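Local coordinates for phenazine-1-carboxylate N-methyltransferase (PDB 2IP2), which transfers a methyl group from S-adenosyl-L-methionine to phenazine-1-carboxylate, giving 5-methylphenazine-1-carboxylate on the way to the virulence pigment pyocyanine, at residues A152-L164 against R318-V330. Residues are numbered along the deposited sequence; the frame is centred on the assembly and turned at random.
Sequences ASNLAFHEIPRLL and RIVDLPMETRMIV
A156 brings helix 154-163 to 5.1 Å (CA to CA) from P323 in the hairpin turn, and the helix then runs 25° from the direction of strand 326-330, its axis 10.0 Å away. This close approach suits alanine: P323 CD rests against A156 CA, and the proline's compact, puckered ring sets CG beside L155 O. Strands 314-322 and 326-333 form the antiparallel edge of the Rossmann-like sheet of class I methyltransferases, and the helix packs on one face of it; I160 and M328 also touch strand 267-272. Further along, L163 spreads its branched end over the strands: with CG anti to the carbonyl carbon (chi1 -65°), CD1 sits 3.3 Å from L322 CD2 and meets V320 CG1 tip to tip. M328, extended until chi3, bends its flexible thioether to put CE 3.6 Å from L163 CD1 and 3.7 Å from L164 CD2. At the helix C-terminus, where carbonyls lack helical partners, the long R318 donates from NH1 to L163 O (3.2 Å), the nitrogen standing 40° above the carbonyl plane. At the turn, M324 SD lies 3.8 Å from A152 O, and the side chain packs on I13 of the second subunit.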
# COMPACT_ATOMS: atom_id res chain seq x y z
N ALA A 152 14.34 -10.17 9.45
CA ALA A 152 13.27 -9.42 10.13
C ALA A 152 12.42 -10.36 10.99
O ALA A 152 11.89 -9.98 12.04
CB ALA A 152 12.41 -8.65 9.11
N SER A 153 12.33 -11.62 10.56
CA SER A 153 11.57 -12.66 11.26
C SER A 153 12.31 -13.32 12.44
O SER A 153 11.74 -14.15 13.14
CB SER A 153 11.03 -13.69 10.25
OG SER A 153 9.89 -13.14 9.58
N ASN A 154 13.55 -12.90 12.68
CA ASN A 154 14.26 -13.21 13.92
C ASN A 154 13.51 -12.68 15.14
O ASN A 154 13.73 -13.13 16.26
CB ASN A 154 15.71 -12.68 13.89
CG ASN A 154 16.63 -13.53 12.97
OD1 ASN A 154 16.19 -14.51 12.36
ND2 ASN A 154 17.89 -13.13 12.86
N LEU A 155 12.58 -11.74 14.89
CA LEU A 155 11.66 -11.28 15.93
C LEU A 155 10.93 -12.47 16.55
O LEU A 155 10.79 -12.55 17.78
CB LEU A 155 10.65 -10.25 15.38
CG LEU A 155 10.92 -8.76 15.60
CD1 LEU A 155 12.06 -8.22 14.73
CD2 LEU A 155 9.66 -7.92 15.38
N ALA A 156 10.47 -13.39 15.72
CA ALA A 156 9.70 -14.53 16.22
C ALA A 156 10.66 -15.51 16.89
O ALA A 156 10.38 -16.00 18.00
CB ALA A 156 8.94 -15.20 15.11
N PHE A 157 11.80 -15.76 16.23
CA PHE A 157 12.79 -16.73 16.74
C PHE A 157 13.30 -16.35 18.13
O PHE A 157 13.60 -17.24 18.90
CB PHE A 157 14.00 -16.85 15.80
CG PHE A 157 13.72 -17.58 14.49
CD1 PHE A 157 12.53 -18.29 14.28
CD2 PHE A 157 14.66 -17.54 13.46
CE1 PHE A 157 12.29 -18.97 13.04
CE2 PHE A 157 14.44 -18.21 12.24
CZ PHE A 157 13.25 -18.92 12.03
N HIS A 158 13.45 -15.05 18.42
CA HIS A 158 13.99 -14.63 19.71
C HIS A 158 12.99 -14.88 20.83
O HIS A 158 13.40 -15.03 21.99
CB HIS A 158 14.42 -13.15 19.71
CG HIS A 158 15.65 -12.88 18.88
ND1 HIS A 158 16.80 -13.64 18.97
CD2 HIS A 158 15.89 -11.94 17.93
CE1 HIS A 158 17.70 -13.17 18.13
NE2 HIS A 158 17.18 -12.15 17.48
N GLU A 159 11.70 -14.92 20.49
CA GLU A 159 10.66 -15.31 21.47
C GLU A 159 10.70 -16.77 21.82
O GLU A 159 10.32 -17.13 22.92
CB GLU A 159 9.24 -15.02 21.00
CG GLU A 159 8.73 -13.61 21.36
CD GLU A 159 8.77 -13.31 22.85
OE1 GLU A 159 7.97 -13.89 23.66
OE2 GLU A 159 9.62 -12.48 23.21
N ILE A 160 11.16 -17.62 20.91
CA ILE A 160 11.08 -19.07 21.14
C ILE A 160 11.77 -19.54 22.46
O ILE A 160 11.13 -20.19 23.32
CB ILE A 160 11.47 -19.89 19.87
CG1 ILE A 160 10.31 -19.81 18.88
CG2 ILE A 160 11.71 -21.37 20.19
CD1 ILE A 160 10.66 -20.25 17.52
N PRO A 161 13.06 -19.20 22.64
CA PRO A 161 13.72 -19.61 23.89
C PRO A 161 13.22 -18.87 25.14
O PRO A 161 13.67 -19.22 26.25
CB PRO A 161 15.18 -19.29 23.64
CG PRO A 161 15.12 -18.13 22.64
CD PRO A 161 13.98 -18.48 21.74
N ARG A 162 12.39 -17.84 24.97
CA ARG A 162 11.68 -17.21 26.10
C ARG A 162 10.41 -17.99 26.44
O ARG A 162 9.98 -17.99 27.59
CB ARG A 162 11.29 -15.74 25.83
CG ARG A 162 12.47 -14.77 25.60
CD ARG A 162 12.02 -13.29 25.38
NE ARG A 162 13.09 -12.49 24.77
CZ ARG A 162 13.04 -11.93 23.55
NH1 ARG A 162 11.94 -12.03 22.79
NH2 ARG A 162 14.08 -11.24 23.08
N LEU A 163 9.80 -18.65 25.45
CA LEU A 163 8.59 -19.47 25.72
C LEU A 163 8.91 -20.93 26.08
O LEU A 163 8.14 -21.58 26.78
CB LEU A 163 7.64 -19.45 24.53
CG LEU A 163 6.95 -18.16 24.09
CD1 LEU A 163 6.59 -18.30 22.59
CD2 LEU A 163 5.68 -17.83 24.91
N LEU A 164 10.02 -21.45 25.58
CA LEU A 164 10.41 -22.82 25.89
C LEU A 164 11.68 -22.79 26.70
O LEU A 164 12.51 -21.89 26.54
CB LEU A 164 10.63 -23.64 24.60
CG LEU A 164 9.58 -23.63 23.46
CD1 LEU A 164 9.85 -24.74 22.47
CD2 LEU A 164 8.19 -23.83 23.96
N ARG A 318 0.25 -26.91 23.28
CA ARG A 318 0.18 -25.47 23.39
C ARG A 318 0.16 -24.90 22.01
O ARG A 318 0.87 -25.40 21.15
CB ARG A 318 1.50 -24.97 23.95
CG ARG A 318 1.47 -24.40 25.25
CD ARG A 318 2.91 -24.24 25.65
NE ARG A 318 3.22 -22.83 25.78
CZ ARG A 318 4.39 -22.37 26.18
NH1 ARG A 318 5.36 -23.22 26.48
NH2 ARG A 318 4.56 -21.07 26.29
N ILE A 319 -0.59 -23.81 21.82
CA ILE A 319 -0.44 -23.00 20.61
C ILE A 319 -0.17 -21.59 21.04
O ILE A 319 -0.94 -21.04 21.85
CB ILE A 319 -1.73 -23.05 19.73
CG1 ILE A 319 -2.06 -24.50 19.38
CG2 ILE A 319 -1.58 -22.16 18.45
CD1 ILE A 319 -3.40 -24.65 18.63
N VAL A 320 0.89 -20.99 20.51
CA VAL A 320 1.25 -19.61 20.89
C VAL A 320 1.34 -18.72 19.64
O VAL A 320 1.94 -19.14 18.64
CB VAL A 320 2.62 -19.59 21.66
CG1 VAL A 320 3.10 -18.13 22.01
CG2 VAL A 320 2.57 -20.44 22.91
N ASP A 321 0.75 -17.52 19.69
CA ASP A 321 0.91 -16.54 18.63
C ASP A 321 2.19 -15.78 18.80
O ASP A 321 2.38 -15.08 19.81
CB ASP A 321 -0.26 -15.55 18.62
CG ASP A 321 -1.58 -16.20 18.20
OD1 ASP A 321 -1.53 -17.33 17.70
OD2 ASP A 321 -2.64 -15.57 18.35
N LEU A 322 3.07 -15.93 17.81
CA LEU A 322 4.37 -15.22 17.81
C LEU A 322 4.32 -13.96 16.93
O LEU A 322 3.35 -13.75 16.20
CB LEU A 322 5.51 -16.16 17.34
CG LEU A 322 5.79 -17.54 17.96
CD1 LEU A 322 6.82 -18.27 17.05
CD2 LEU A 322 6.35 -17.41 19.39
N PRO A 323 5.36 -13.09 17.00
CA PRO A 323 5.36 -11.93 16.09
C PRO A 323 5.27 -12.26 14.61
O PRO A 323 5.63 -13.37 14.18
CB PRO A 323 6.72 -11.24 16.39
CG PRO A 323 7.09 -11.68 17.76
CD PRO A 323 6.52 -13.10 17.91
N MET A 324 4.78 -11.27 13.85
CA MET A 324 4.68 -11.31 12.40
C MET A 324 3.87 -12.49 11.92
O MET A 324 4.32 -13.26 11.05
CB MET A 324 6.06 -11.29 11.77
CG MET A 324 7.00 -10.40 12.57
SD MET A 324 8.17 -9.59 11.50
CE MET A 324 7.31 -9.70 9.90
N GLU A 325 2.69 -12.65 12.53
CA GLU A 325 1.71 -13.64 12.11
C GLU A 325 2.25 -15.08 12.08
O GLU A 325 1.79 -15.90 11.29
CB GLU A 325 1.04 -13.25 10.76
CG GLU A 325 0.21 -11.94 10.77
CD GLU A 325 -1.00 -11.98 11.71
OE1 GLU A 325 -1.58 -13.08 11.90
OE2 GLU A 325 -1.38 -10.92 12.25
N THR A 326 3.19 -15.42 12.98
CA THR A 326 3.70 -16.81 12.97
C THR A 326 3.17 -17.56 14.19
O THR A 326 2.81 -16.94 15.19
CB THR A 326 5.26 -16.93 12.88
OG1 THR A 326 5.73 -18.16 13.48
CG2 THR A 326 5.92 -15.81 13.57
N ARG A 327 3.08 -18.87 14.08
CA ARG A 327 2.47 -19.65 15.17
C ARG A 327 3.53 -20.56 15.71
O ARG A 327 4.37 -21.05 14.94
CB ARG A 327 1.38 -20.53 14.63
CG ARG A 327 0.16 -20.51 15.48
CD ARG A 327 -0.94 -19.87 14.64
NE ARG A 327 -1.72 -18.92 15.40
CZ ARG A 327 -2.79 -18.28 14.91
NH1 ARG A 327 -3.22 -18.51 13.67
NH2 ARG A 327 -3.43 -17.43 15.68
N MET A 328 3.44 -20.87 17.00
CA MET A 328 4.31 -21.90 17.57
C MET A 328 3.36 -22.97 18.08
O MET A 328 2.53 -22.67 18.92
CB MET A 328 5.16 -21.37 18.72
CG MET A 328 6.06 -22.50 19.38
SD MET A 328 7.07 -21.89 20.75
CE MET A 328 5.82 -21.78 22.03
N ILE A 329 3.47 -24.17 17.54
CA ILE A 329 2.61 -25.30 17.98
C ILE A 329 3.52 -26.34 18.66
O ILE A 329 4.37 -26.95 17.99
CB ILE A 329 1.84 -25.89 16.79
CG1 ILE A 329 0.89 -24.83 16.17
CG2 ILE A 329 1.04 -27.14 17.20
CD1 ILE A 329 0.44 -25.18 14.72
N VAL A 330 3.33 -26.55 19.98
CA VAL A 330 4.10 -27.55 20.72
C VAL A 330 3.27 -28.85 20.86
O VAL A 330 2.09 -28.81 21.26
CB VAL A 330 4.60 -27.02 22.08
CG1 VAL A 330 5.53 -28.06 22.75
CG2 VAL A 330 5.36 -25.70 21.90